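Local coordinates for 3-HSA hydroxylase, oxygenase (Rhodococcus sp., PDB 2RFQ), which hydroxylates the phenolic secosteroid 3-HSA to the catechol 3,4-DHSA, using reduced FMN and dioxygen, in the bacterial breakdown of cholesterol, at residues V85-G90 / P238-A243; W94-A97 / A103-D106; G154-K159 / V164-F169; R173-I178 / E198-P203; L208-M213 / M231-I236. All blocks are in the same frame, centred on the assembly; numbering follows the deposited sequence. Where two conformers were deposited one is given.

How the contacts relate
Contact 1 is the most central of the five and is fully buried. Two helices meet there through hydroxyls and isoleucines. Contact 2 uses the same helix 80-96 at its far end. It is also buried, but no hydrogen bond crosses it. Contact 5 shares helix 233-266 with contact 1 and is aromatic and partly buried. Contact 3 is a beta hairpin held by backbone bonds. It touches contact 5, where Ser168 N meets Leu208 O and strands 162-172 and 207-209 run side by side. Contact 4 lies at the surface of the same sheet, about 24 Å from the chain centre. Packing of Asp175 on Val200 is joined there by waters, a long salt bridge and a bound sulfonate.

Contact 1: residues V85-G90 / P238-A243; sequences VSSIIG and PTTISA
Ser87 and Thr240 form the polar middle of a buried helix-helix contact near the centre of the chain. Helix 80-96 belongs to the N-terminal acyl-CoA dehydrogenase-like region. Helix 233-266 belongs mostly to the C-terminal one. The two segments run almost antiparallel, at 165°, and their axes come within 8.9 Å. The CA atoms of Ser87 and Thr240 are 5.6 Å apart, and both side chains point toward the other helix.

Ser87 OG donates to Thr240 O at 2.6 Å. The donor lies in the carbonyl plane, on a lone pair. OG is anti to its own backbone N (chi1 -170°), which sends the hydroxyl across to the other helix. The hydroxyls Thr240 OG1 and Ser87 OG are hydrogen-bonded at 2.9 Å, and Ser87 OG thus meets both the hydroxyl and the carbonyl of Thr240. The first torsion of Thr240, -117°, is not staggered, and some strain seems to be accepted there.

An apolar patch lies beside this cluster. Ile88 CG1 packs on Thr240 CG2 at 3.9 Å. Ile88 CD1 meets Ile241 CD1 at the same distance. Ile241 starts out pointing away from the other helix, and only its CD1 turns back to touch. Phe68 and Tyr69 of helix 65-76 close in on Thr240. Ile88 lies beside Trp84 and Ile241 beside His368, both FMN-binding residues by similarity.

The Ser87 bond ties a side chain of one helix directly to the backbone of the other. The polar groups satisfy one another in a buried place, and the isoleucines add an apolar patch beside them.

Contact 2: residues W94-A97 / A103-D106; sequences WHLA and AQED
Leu96 and Gln104 carry most of this buried contact, and van der Waals packing does the work. The two side chains slide past each other in opposite directions, with Leu96 CG 4.1 Å from Gln104 CG. The same Gln104 CG rests 3.3 Å from Leu96 O. Gln104 CD then lies 4.1 Å from Ala97 CA. The glutamine chain is extended beyond CG (chi2 167°), and this carries its amide alongside Ala97.

The segments belong to two consecutive helices in the N-terminal acyl-CoA dehydrogenase-like region. A short link joins helix 80-96 to helix 101-108, and Gln104 folds back over the turn.

No hydrogen bond crosses directly. Gln104 NE2 comes within 3.5 Å of Ala97 O, but the angle is poor. The amide is bonded by residues outside the two segments: NE2 to Phe99 O in the linking turn, OE1 to Trp58 NE1 and Asn224 ND2. Asn224 ND2 also bonds to Ala97 O, so this one asparagine spans both sides. On the apolar side, Leu170 of strand 162-172 packs against Leu96 and Ala103.

Contact 3: residues G154-K159 / V164-F169; sequences GGPVIK and VDFVSF
Strands 154-159 and 164-169 run antiparallel, at 138°, with Gly155 and Val167 as a hydrogen-bonded pair and Gly154-Ser168 and Pro156-Phe166 as non-hydrogen-bonded pairs. Gly155 N donates to Val167 O at 3.0 Å, and Val167 N returns the bond to Gly155 O at 2.9 Å. Further along, Val157 O accepts from Val164 N while Val157 N reaches Asp165 O from above its carbonyl plane.

The Phe166 ring lies flat over Gly155. Gly155 CA sits 4.1 Å from the ring centroid, 25° off the normal, as a CH-pi contact. The first torsion of Phe166, -164°, puts CG anti to the backbone N and carries the ring over the partner strand. Gly154 leaves the ring room, since a CB there would come tightly against Phe166 CE2. With an alanine here in place of Phe166, the Gly155 peptide would probably lose its aromatic cover and a gap would open beside Pro156.

The pair forms a beta hairpin in the beta domain of this acyl-CoA dehydrogenase-like fold. Strand 207-209 flanks it beyond 162-172, and strand 124-129 beyond 150-159.

On the opposite face of the sheet, the side chains of Val157 and Val167 cross at about a right angle. Val157 CG2 sits 3.8 Å from Val167 CG2 and equally near Val167 CG1. Val157 CG1 touches Val164 CG2 at 3.7 Å. Pro156 O lies at the edge of the Phe169 ring, 3.8 Å from CZ. Asp165 OD1 bonds to Ser209 OG.

Contact 4: residues R173-I178 / E198-P203; sequences REDYRI and EDVFVP. With 1PS (3-pyridinium-1-ylpropane-1-sulfonate), chain F.
Arg177 reaches toward Glu198 along a chain that first passes a bound sulfonate. Its CB and CG lie near O1 of 1PS, CG at 3.8 Å. The chain is extended as far as CD, then bends at chi3 (79°) and lifts the guanidinium toward the other segment. NE makes a salt bridge to Asp179, its strongest partner. NH1 faces Glu198 OE1 at 3.6 Å, a long salt bridge. OE1 lies at the guanidinium edge, but the carboxylate plane is turned by 78°.

Asp175 and Val200 pack more closely. Asp175 O touches Val200 CG2 at 3.3 Å, and Asp175 CB meets Val200 CG1 at 3.9 Å. One water joins Asp175 OD2 to Phe201 O. A second joins Asp175 O to Glu198 N.

The sulfonate is gripped by three nearly straight bonds. Arg173 NE donates to O3 at 3.0 Å, Arg173 NH2 to O2 at 2.7 Å, and Ile178 N to O1 at 2.9 Å. Arg173 NH2 also makes a salt bridge to Asp146. Ile178 CD1 covers one guanidinium face of Arg173. A methionine in place of Arg173 would probably leave the sulfonate without its two-pronged grip and Asp146 without this charge partner.

This is a surface corner of the sheet. Strand 177-179 pairs with 193-198 through Arg177 and Val196. At Asp199 and Val200, which both face Val135, a G1 beta bulge turns the chain into strand 200-203 along strand 132-142.

Contact 5: residues L208-M213 / M231-I236; sequences LSFKAM and MPWGTI
Phe210 CE1 sits 3.3 Å above one face of the Trp233 indole, offset toward the rim and closest to NE1. The ring planes meet at 40°, and the centroids of the Phe210 ring and the five-membered ring are 4.9 Å apart. The pair is therefore an oblique aromatic contact. Around it, Trp233 stacks with His237, meets Tyr120 edge-to-face and touches the ring of His95, so the indole is hemmed in by aromatic groups.

Met213, a selenomethionine, adds its end methyl. CE reaches Trp233 CB at 3.7 Å and Trp233 CG at 3.8 Å. Its chain bends at chi3 (50°), which brings the methyl to the base of the indole while Phe210 works nearer the NE1 side. Trp233 CG is anti to the backbone N (chi1 -175°), and this swings the indole out toward both partners.

No hydrogen bond crosses. The polar bonds here lie within each segment, at the start of a helix. Ser209 is the N-cap of helix 210-214, and its OG accepts a weak bond from Lys211 N at 3.1 Å. Pro232 occupies the N-cap position of helix 233-266. Its carbonyl O accepts from both Thr235 N and Ile236 N.

The contact thus joins the start of a short helix, just after strand 207-209 of the beta region, to the start of the long helix leading into the C-terminal helical region. This layout fits the acyl-CoA dehydrogenase fold, and Trp233 lies next to Tyr120, an FMN-binding residue by similarity.

Contact 1: residues V85-G90 / P238-A243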
# COMPACT_ATOMS: atom_id res chain seq x y z
N VAL A 85 0.63 -26.29 -14.70
CA VAL A 85 1.23 -27.53 -15.23
C VAL A 85 1.69 -27.35 -16.68
O VAL A 85 2.79 -27.79 -17.04
CB VAL A 85 0.23 -28.69 -15.11
CG1 VAL A 85 0.70 -29.94 -15.87
CG2 VAL A 85 0.01 -29.01 -13.62
N SER A 86 0.87 -26.69 -17.49
CA SER A 86 1.18 -26.51 -18.90
C SER A 86 2.49 -25.73 -19.06
O SER A 86 3.36 -26.08 -19.84
CB SER A 86 0.04 -25.78 -19.62
OG SER A 86 -1.11 -26.63 -19.72
N SER A 87 2.62 -24.68 -18.27
CA SER A 87 3.81 -23.85 -18.36
C SER A 87 5.08 -24.63 -18.02
O SER A 87 6.06 -24.61 -18.78
CB SER A 87 3.67 -22.68 -17.40
OG SER A 87 4.71 -21.73 -17.65
N ILE A 88 5.05 -25.34 -16.89
CA ILE A 88 6.26 -26.01 -16.41
C ILE A 88 6.61 -27.21 -17.31
O ILE A 88 7.78 -27.34 -17.76
CB ILE A 88 6.13 -26.38 -14.92
CG1 ILE A 88 6.00 -25.08 -14.11
CG2 ILE A 88 7.38 -27.09 -14.44
CD1 ILE A 88 5.12 -25.16 -12.84
N ILE A 89 5.63 -28.04 -17.61
CA ILE A 89 5.90 -29.18 -18.50
C ILE A 89 6.34 -28.69 -19.89
O ILE A 89 7.24 -29.25 -20.49
CB ILE A 89 4.72 -30.18 -18.56
CG1 ILE A 89 4.42 -30.74 -17.15
CG2 ILE A 89 5.02 -31.31 -19.52
CD1 ILE A 89 3.60 -32.01 -17.13
N GLY A 90 5.71 -27.61 -20.37
CA GLY A 90 6.07 -27.07 -21.67
C GLY A 90 7.52 -26.58 -21.70
O GLY A 90 8.23 -26.77 -22.68
N PRO A 238 12.01 -18.59 -14.32
CA PRO A 238 11.11 -17.75 -13.51
C PRO A 238 9.90 -17.16 -14.28
O PRO A 238 8.81 -17.04 -13.71
CB PRO A 238 12.04 -16.65 -12.97
CG PRO A 238 13.38 -17.35 -12.89
CD PRO A 238 13.41 -18.14 -14.21
N THR A 239 10.08 -16.81 -15.55
CA THR A 239 8.92 -16.30 -16.33
C THR A 239 7.86 -17.42 -16.51
O THR A 239 6.66 -17.15 -16.49
CB THR A 239 9.38 -15.73 -17.68
OG1 THR A 239 10.27 -14.63 -17.43
CG2 THR A 239 8.18 -15.21 -18.53
N THR A 240 8.33 -18.67 -16.62
CA THR A 240 7.39 -19.83 -16.67
C THR A 240 6.54 -19.98 -15.39
O THR A 240 5.44 -20.51 -15.42
CB THR A 240 8.08 -21.14 -17.11
OG1 THR A 240 7.49 -21.57 -18.36
CG2 THR A 240 7.88 -22.25 -16.11
N ILE A 241 7.06 -19.45 -14.28
CA ILE A 241 6.39 -19.43 -13.00
C ILE A 241 5.47 -18.21 -12.86
O ILE A 241 4.38 -18.32 -12.28
CB ILE A 241 7.46 -19.48 -11.85
CG1 ILE A 241 8.27 -20.78 -11.96
CG2 ILE A 241 6.84 -19.17 -10.47
CD1 ILE A 241 7.40 -22.07 -12.02
N SER A 242 5.88 -17.06 -13.37
CA SER A 242 5.03 -15.87 -13.26
C SER A 242 3.90 -15.85 -14.30
O SER A 242 2.79 -15.41 -14.01
CB SER A 242 5.84 -14.56 -13.38
OG SER A 242 6.75 -14.46 -12.29
N ALA A 243 4.20 -16.30 -15.53
CA ALA A 243 3.20 -16.21 -16.62
C ALA A 243 1.84 -16.84 -16.26
O ALA A 243 0.80 -16.22 -16.51
CB ALA A 243 3.76 -16.79 -17.93

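Contact 2: residues W94-A97 / A103-D106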
# COMPACT_ATOMS: atom_id res chain seq x y z
N TRP A 94 12.01 -27.10 -23.78
CA TRP A 94 13.09 -26.15 -24.01
C TRP A 94 14.36 -26.65 -23.29
O TRP A 94 15.45 -26.68 -23.86
CB TRP A 94 12.66 -24.76 -23.48
CG TRP A 94 13.71 -23.67 -23.62
CD1 TRP A 94 13.83 -22.77 -24.65
CD2 TRP A 94 14.78 -23.37 -22.70
NE1 TRP A 94 14.93 -21.94 -24.44
CE2 TRP A 94 15.51 -22.28 -23.25
CE3 TRP A 94 15.18 -23.91 -21.47
CZ2 TRP A 94 16.61 -21.73 -22.61
CZ3 TRP A 94 16.32 -23.34 -20.83
CH2 TRP A 94 17.01 -22.28 -21.41
N HIS A 95 14.22 -27.02 -22.02
CA HIS A 95 15.38 -27.48 -21.24
C HIS A 95 16.03 -28.71 -21.88
O HIS A 95 17.26 -28.77 -22.01
CB HIS A 95 14.95 -27.78 -19.79
CG HIS A 95 16.11 -27.99 -18.85
ND1 HIS A 95 15.93 -28.40 -17.54
CD2 HIS A 95 17.45 -27.83 -19.01
CE1 HIS A 95 17.11 -28.49 -16.94
NE2 HIS A 95 18.04 -28.14 -17.80
N LEU A 96 15.21 -29.66 -22.33
CA LEU A 96 15.78 -30.87 -22.92
C LEU A 96 16.57 -30.59 -24.20
O LEU A 96 17.50 -31.32 -24.52
CB LEU A 96 14.70 -31.92 -23.18
CG LEU A 96 15.22 -33.32 -23.56
CD1 LEU A 96 16.08 -33.92 -22.47
CD2 LEU A 96 14.06 -34.27 -23.93
N ALA A 97 16.20 -29.55 -24.93
CA ALA A 97 16.92 -29.14 -26.14
C ALA A 97 18.39 -28.83 -25.87
O ALA A 97 19.20 -28.81 -26.80
CB ALA A 97 16.26 -27.91 -26.75
N ALA A 103 20.66 -37.77 -25.24
CA ALA A 103 19.58 -37.67 -24.24
C ALA A 103 18.23 -37.34 -24.90
O ALA A 103 17.20 -37.94 -24.58
CB ALA A 103 19.93 -36.61 -23.20
N GLN A 104 18.25 -36.42 -25.86
CA GLN A 104 17.01 -36.09 -26.60
C GLN A 104 16.49 -37.30 -27.37
O GLN A 104 15.29 -37.54 -27.41
CB GLN A 104 17.24 -34.94 -27.56
CG GLN A 104 17.61 -33.63 -26.89
CD GLN A 104 18.13 -32.63 -27.90
OE1 GLN A 104 17.45 -32.32 -28.88
NE2 GLN A 104 19.37 -32.16 -27.69
N GLU A 105 17.40 -38.05 -27.99
CA GLU A 105 17.03 -39.28 -28.68
C GLU A 105 16.43 -40.30 -27.68
O GLU A 105 15.43 -40.95 -27.98
CB GLU A 105 18.24 -39.87 -29.42
CG GLU A 105 17.97 -41.23 -30.06
CD GLU A 105 17.12 -41.17 -31.33
OE1 GLU A 105 17.10 -40.12 -32.01
OE2 GLU A 105 16.47 -42.20 -31.65
N ASP A 106 17.03 -40.42 -26.50
CA ASP A 106 16.47 -41.30 -25.45
C ASP A 106 15.01 -41.00 -25.15
O ASP A 106 14.19 -41.91 -25.01
CB ASP A 106 17.28 -41.21 -24.16
CG ASP A 106 18.67 -41.83 -24.27
OD1 ASP A 106 18.95 -42.56 -25.24
OD2 ASP A 106 19.47 -41.58 -23.36

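Contact 3: residues G154-K159 / V164-F169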
# COMPACT_ATOMS: atom_id res chain seq x y z
N GLY A 154 16.85 -31.47 -10.10
CA GLY A 154 17.99 -30.58 -9.79
C GLY A 154 18.73 -31.02 -8.54
O GLY A 154 18.13 -31.38 -7.52
N GLY A 155 20.05 -31.01 -8.59
CA GLY A 155 20.80 -31.32 -7.39
C GLY A 155 22.28 -31.20 -7.60
O GLY A 155 22.74 -31.03 -8.74
N PRO A 156 23.04 -31.28 -6.49
CA PRO A 156 24.49 -31.26 -6.62
C PRO A 156 25.05 -32.60 -7.09
O PRO A 156 24.46 -33.67 -6.85
CB PRO A 156 24.96 -30.97 -5.19
CG PRO A 156 23.93 -31.66 -4.34
CD PRO A 156 22.62 -31.44 -5.09
N VAL A 157 26.19 -32.52 -7.76
CA VAL A 157 27.06 -33.67 -8.01
C VAL A 157 28.02 -33.79 -6.83
O VAL A 157 28.62 -32.80 -6.41
CB VAL A 157 27.87 -33.48 -9.32
CG1 VAL A 157 29.07 -34.47 -9.40
CG2 VAL A 157 26.97 -33.63 -10.52
N ILE A 158 28.15 -35.02 -6.31
CA ILE A 158 29.03 -35.30 -5.19
C ILE A 158 30.28 -36.04 -5.67
O ILE A 158 30.20 -37.09 -6.31
CB ILE A 158 28.28 -36.09 -4.08
CG1 ILE A 158 26.96 -35.38 -3.67
CG2 ILE A 158 29.19 -36.36 -2.88
CD1 ILE A 158 27.14 -33.99 -3.01
N LYS A 159 31.44 -35.47 -5.36
CA LYS A 159 32.71 -36.02 -5.79
C LYS A 159 33.68 -35.78 -4.64
O LYS A 159 33.76 -34.67 -4.14
CB LYS A 159 33.14 -35.29 -7.06
CG LYS A 159 34.39 -35.84 -7.69
CD LYS A 159 34.65 -35.12 -8.99
CE LYS A 159 36.09 -35.25 -9.40
NZ LYS A 159 36.27 -34.58 -10.70
N VAL A 164 30.22 -30.34 -6.24
CA VAL A 164 31.18 -29.72 -7.15
C VAL A 164 30.50 -29.04 -8.35
O VAL A 164 31.15 -28.34 -9.12
CB VAL A 164 32.22 -30.74 -7.65
CG1 VAL A 164 33.13 -31.20 -6.50
CG2 VAL A 164 31.53 -31.94 -8.31
N ASP A 165 29.20 -29.26 -8.49
CA ASP A 165 28.46 -28.74 -9.64
C ASP A 165 27.01 -28.80 -9.25
O ASP A 165 26.65 -29.51 -8.33
CB ASP A 165 28.70 -29.63 -10.86
CG ASP A 165 28.31 -28.97 -12.19
OD1 ASP A 165 27.90 -27.79 -12.23
OD2 ASP A 165 28.45 -29.66 -13.22
N PHE A 166 26.17 -28.02 -9.94
CA PHE A 166 24.73 -28.14 -9.75
C PHE A 166 24.13 -28.42 -11.10
O PHE A 166 24.33 -27.66 -12.05
CB PHE A 166 24.12 -26.89 -9.15
CG PHE A 166 22.73 -27.11 -8.61
CD1 PHE A 166 22.54 -27.37 -7.25
CD2 PHE A 166 21.63 -27.11 -9.46
CE1 PHE A 166 21.26 -27.60 -6.74
CE2 PHE A 166 20.34 -27.33 -8.97
CZ PHE A 166 20.16 -27.59 -7.60
N VAL A 167 23.39 -29.53 -11.18
CA VAL A 167 22.99 -30.08 -12.47
C VAL A 167 21.52 -30.50 -12.45
O VAL A 167 20.89 -30.48 -11.39
CB VAL A 167 23.84 -31.34 -12.79
CG1 VAL A 167 25.34 -31.02 -12.79
CG2 VAL A 167 23.55 -32.44 -11.76
N SER A 168 21.01 -30.88 -13.61
CA SER A 168 19.75 -31.62 -13.68
C SER A 168 20.03 -33.04 -14.13
O SER A 168 20.72 -33.27 -15.13
CB SER A 168 18.77 -30.97 -14.68
OG SER A 168 18.39 -29.68 -14.22
N PHE A 169 19.48 -34.00 -13.38
CA PHE A 169 19.55 -35.41 -13.75
C PHE A 169 18.29 -35.78 -14.50
O PHE A 169 17.17 -35.61 -13.98
CB PHE A 169 19.66 -36.27 -12.49
CG PHE A 169 20.82 -35.91 -11.61
CD1 PHE A 169 22.11 -36.37 -11.90
CD2 PHE A 169 20.63 -35.12 -10.48
CE1 PHE A 169 23.18 -36.02 -11.07
CE2 PHE A 169 21.71 -34.77 -9.64
CZ PHE A 169 22.97 -35.22 -9.93

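Contact 4: residues R173-I178 / E198-P203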
# COMPACT_ATOMS: atom_id res chain seq x y z
N ARG A 173 10.82 -42.67 -16.00
CA ARG A 173 9.87 -43.05 -14.96
C ARG A 173 10.00 -44.48 -14.44
O ARG A 173 9.61 -44.75 -13.32
CB ARG A 173 8.44 -42.75 -15.42
CG ARG A 173 7.40 -42.88 -14.33
CD ARG A 173 6.20 -42.08 -14.71
NE ARG A 173 5.10 -42.37 -13.79
CZ ARG A 173 3.90 -41.83 -13.89
NH1 ARG A 173 3.65 -40.94 -14.86
NH2 ARG A 173 2.95 -42.17 -13.00
N GLU A 174 10.56 -45.40 -15.24
CA GLU A 174 10.75 -46.77 -14.77
C GLU A 174 11.74 -46.80 -13.59
O GLU A 174 11.76 -47.75 -12.81
CB GLU A 174 11.24 -47.65 -15.91
CG GLU A 174 12.62 -47.27 -16.42
CD GLU A 174 12.96 -47.88 -17.76
OE1 GLU A 174 12.13 -47.84 -18.69
OE2 GLU A 174 14.10 -48.38 -17.88
N ASP A 175 12.53 -45.73 -13.45
CA ASP A 175 13.53 -45.62 -12.39
C ASP A 175 13.12 -44.81 -11.16
O ASP A 175 13.92 -44.62 -10.24
CB ASP A 175 14.86 -45.08 -12.94
CG ASP A 175 15.57 -46.07 -13.85
OD1 ASP A 175 15.31 -47.29 -13.74
OD2 ASP A 175 16.42 -45.61 -14.65
N TYR A 176 11.89 -44.32 -11.14
CA TYR A 176 11.44 -43.59 -9.94
C TYR A 176 10.02 -43.92 -9.55
O TYR A 176 9.28 -44.49 -10.34
CB TYR A 176 11.63 -42.08 -10.06
CG TYR A 176 10.94 -41.37 -11.21
CD1 TYR A 176 9.58 -41.03 -11.17
CD2 TYR A 176 11.69 -40.96 -12.31
CE1 TYR A 176 8.97 -40.33 -12.21
CE2 TYR A 176 11.10 -40.26 -13.37
CZ TYR A 176 9.74 -39.95 -13.32
OH TYR A 176 9.19 -39.27 -14.39
N ARG A 177 9.66 -43.55 -8.32
CA ARG A 177 8.31 -43.75 -7.79
C ARG A 177 7.70 -42.39 -7.48
O ARG A 177 8.39 -41.48 -7.00
CB ARG A 177 8.39 -44.59 -6.51
CG ARG A 177 7.06 -44.99 -5.93
CD ARG A 177 7.25 -45.72 -4.58
NE ARG A 177 7.50 -44.82 -3.45
CZ ARG A 177 8.60 -44.81 -2.72
NH1 ARG A 177 9.60 -45.65 -2.99
NH2 ARG A 177 8.71 -43.96 -1.70
N ILE A 178 6.41 -42.24 -7.76
CA ILE A 178 5.71 -41.01 -7.41
C ILE A 178 4.87 -41.27 -6.17
O ILE A 178 4.04 -42.21 -6.17
CB ILE A 178 4.82 -40.50 -8.58
CG1 ILE A 178 5.68 -40.05 -9.77
CG2 ILE A 178 3.95 -39.36 -8.11
CD1 ILE A 178 4.89 -39.76 -11.07
N GLU A 198 15.89 -43.97 -5.79
CA GLU A 198 16.67 -44.78 -4.85
C GLU A 198 17.78 -45.54 -5.56
O GLU A 198 17.52 -46.49 -6.30
CB GLU A 198 15.76 -45.75 -4.09
CG GLU A 198 14.63 -45.05 -3.34
CD GLU A 198 13.73 -45.98 -2.56
OE1 GLU A 198 13.00 -45.47 -1.68
OE2 GLU A 198 13.77 -47.21 -2.79
N ASP A 199 19.02 -45.10 -5.34
CA ASP A 199 20.19 -45.83 -5.83
C ASP A 199 20.12 -46.07 -7.34
O ASP A 199 20.30 -47.20 -7.83
CB ASP A 199 20.32 -47.15 -5.06
CG ASP A 199 21.61 -47.90 -5.36
OD1 ASP A 199 22.66 -47.24 -5.56
OD2 ASP A 199 21.57 -49.15 -5.38
N VAL A 200 19.84 -45.00 -8.08
CA VAL A 200 19.63 -45.10 -9.53
C VAL A 200 20.84 -44.61 -10.31
O VAL A 200 21.37 -43.54 -10.03
CB VAL A 200 18.37 -44.27 -9.93
CG1 VAL A 200 18.31 -44.05 -11.44
CG2 VAL A 200 17.09 -44.94 -9.40
N PHE A 201 21.26 -45.41 -11.29
CA PHE A 201 22.34 -45.03 -12.16
C PHE A 201 21.80 -44.08 -13.22
O PHE A 201 20.83 -44.40 -13.90
CB PHE A 201 22.97 -46.24 -12.84
CG PHE A 201 24.00 -45.87 -13.84
CD1 PHE A 201 25.23 -45.37 -13.43
CD2 PHE A 201 23.73 -45.98 -15.21
CE1 PHE A 201 26.18 -45.00 -14.35
CE2 PHE A 201 24.70 -45.60 -16.15
CZ PHE A 201 25.91 -45.09 -15.73
N VAL A 202 22.46 -42.93 -13.36
CA VAL A 202 22.13 -41.95 -14.40
C VAL A 202 23.40 -41.74 -15.24
O VAL A 202 24.43 -41.30 -14.71
CB VAL A 202 21.64 -40.63 -13.79
CG1 VAL A 202 21.35 -39.60 -14.91
CG2 VAL A 202 20.37 -40.87 -12.93
N PRO A 203 23.34 -42.07 -16.55
CA PRO A 203 24.54 -41.95 -17.38
C PRO A 203 24.92 -40.50 -17.66
O PRO A 203 24.05 -39.62 -17.69
CB PRO A 203 24.13 -42.64 -18.69
CG PRO A 203 22.64 -42.46 -18.74
CD PRO A 203 22.18 -42.59 -17.31
S1 1PS F . 4.77 -44.49 -10.57
O1 1PS F . 5.15 -44.40 -9.13
O2 1PS F . 3.57 -43.67 -10.84
O3 1PS F . 5.88 -44.07 -11.50
O HOH W 1 18.22 -43.55 -14.63
O HOH W 2 14.36 -45.44 -7.60

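Contact 5: residues L208-M213 / M231-I236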
# COMPACT_ATOMS: atom_id res chain seq x y z
N LEU A 208 23.01 -32.51 -17.10
CA LEU A 208 23.38 -31.21 -17.67
C LEU A 208 23.62 -30.17 -16.58
O LEU A 208 22.74 -29.93 -15.76
CB LEU A 208 22.27 -30.70 -18.59
CG LEU A 208 22.49 -29.32 -19.24
CD1 LEU A 208 23.72 -29.29 -20.14
CD2 LEU A 208 21.26 -28.93 -20.05
N SER A 209 24.80 -29.55 -16.61
CA SER A 209 25.13 -28.54 -15.62
C SER A 209 24.48 -27.20 -15.96
O SER A 209 24.50 -26.77 -17.10
CB SER A 209 26.66 -28.36 -15.59
OG SER A 209 26.97 -27.22 -14.80
N PHE A 210 23.90 -26.53 -14.97
CA PHE A 210 23.42 -25.17 -15.20
C PHE A 210 24.54 -24.19 -15.58
O PHE A 210 24.29 -23.23 -16.33
CB PHE A 210 22.65 -24.67 -13.99
CG PHE A 210 21.31 -25.32 -13.83
CD1 PHE A 210 20.22 -24.91 -14.61
CD2 PHE A 210 21.15 -26.38 -12.95
CE1 PHE A 210 18.97 -25.51 -14.46
CE2 PHE A 210 19.90 -27.00 -12.80
CZ PHE A 210 18.82 -26.56 -13.56
N LYS A 211 25.76 -24.42 -15.10
CA LYS A 211 26.91 -23.59 -15.51
C LYS A 211 27.20 -23.72 -17.00
O LYS A 211 27.51 -22.73 -17.66
CB LYS A 211 28.16 -23.93 -14.66
CG LYS A 211 29.31 -22.92 -14.79
CD LYS A 211 28.84 -21.51 -14.38
CE LYS A 211 30.01 -20.54 -14.21
NZ LYS A 211 29.52 -19.12 -14.15
N ALA A 212 27.12 -24.94 -17.53
CA ALA A 212 27.31 -25.19 -18.97
C ALA A 212 26.25 -24.45 -19.77
O ALA A 212 26.53 -23.91 -20.84
CB ALA A 212 27.23 -26.67 -19.28
N MSE A 213 25.04 -24.44 -19.24
CA MSE A 213 23.97 -23.70 -19.89
C MSE A 213 24.30 -22.21 -19.95
O MSE A 213 24.25 -21.60 -21.03
CB MSE A 213 22.64 -23.94 -19.18
CG MSE A 213 22.10 -25.31 -19.45
SE MSE A 213 20.63 -25.76 -18.23
CE MSE A 213 19.52 -24.12 -18.43
N MSE A 231 18.43 -18.26 -24.79
CA MSE A 231 17.83 -17.43 -23.74
C MSE A 231 18.34 -17.86 -22.36
O MSE A 231 18.54 -19.04 -22.13
CB MSE A 231 16.30 -17.55 -23.76
CG MSE A 231 15.68 -16.97 -25.01
SE MSE A 231 15.47 -15.01 -24.85
CE MSE A 231 14.04 -14.99 -23.47
N PRO A 232 18.54 -16.89 -21.44
CA PRO A 232 19.03 -17.22 -20.11
C PRO A 232 17.99 -17.95 -19.26
O PRO A 232 16.83 -17.54 -19.23
CB PRO A 232 19.38 -15.83 -19.50
CG PRO A 232 18.49 -14.88 -20.20
CD PRO A 232 18.36 -15.43 -21.62
N TRP A 233 18.42 -19.03 -18.59
CA TRP A 233 17.55 -19.76 -17.67
C TRP A 233 16.94 -18.84 -16.61
O TRP A 233 15.78 -19.05 -16.22
CB TRP A 233 18.36 -20.87 -16.98
CG TRP A 233 17.56 -21.80 -16.07
CD1 TRP A 233 17.76 -21.97 -14.73
CD2 TRP A 233 16.50 -22.70 -16.44
NE1 TRP A 233 16.88 -22.91 -14.24
CE2 TRP A 233 16.10 -23.38 -15.26
CE3 TRP A 233 15.84 -23.00 -17.63
CZ2 TRP A 233 15.09 -24.35 -15.25
CZ3 TRP A 233 14.81 -23.96 -17.62
CH2 TRP A 233 14.45 -24.63 -16.43
N GLY A 234 17.71 -17.86 -16.15
CA GLY A 234 17.24 -16.94 -15.11
C GLY A 234 16.04 -16.10 -15.52
O GLY A 234 15.33 -15.56 -14.67
N THR A 235 15.85 -15.93 -16.84
CA THR A 235 14.60 -15.40 -17.37
C THR A 235 13.55 -16.48 -17.72
O THR A 235 12.38 -16.37 -17.36
CB THR A 235 14.85 -14.49 -18.59
OG1 THR A 235 15.61 -13.35 -18.17
CG2 THR A 235 13.52 -14.00 -19.20
N ILE A 236 13.98 -17.50 -18.44
CA ILE A 236 13.05 -18.52 -18.94
C ILE A 236 12.27 -19.24 -17.85
O ILE A 236 11.03 -19.40 -17.95
CB ILE A 236 13.84 -19.55 -19.80
CG1 ILE A 236 14.33 -18.85 -21.09
CG2 ILE A 236 13.02 -20.83 -20.06
CD1 ILE A 236 13.20 -18.64 -22.17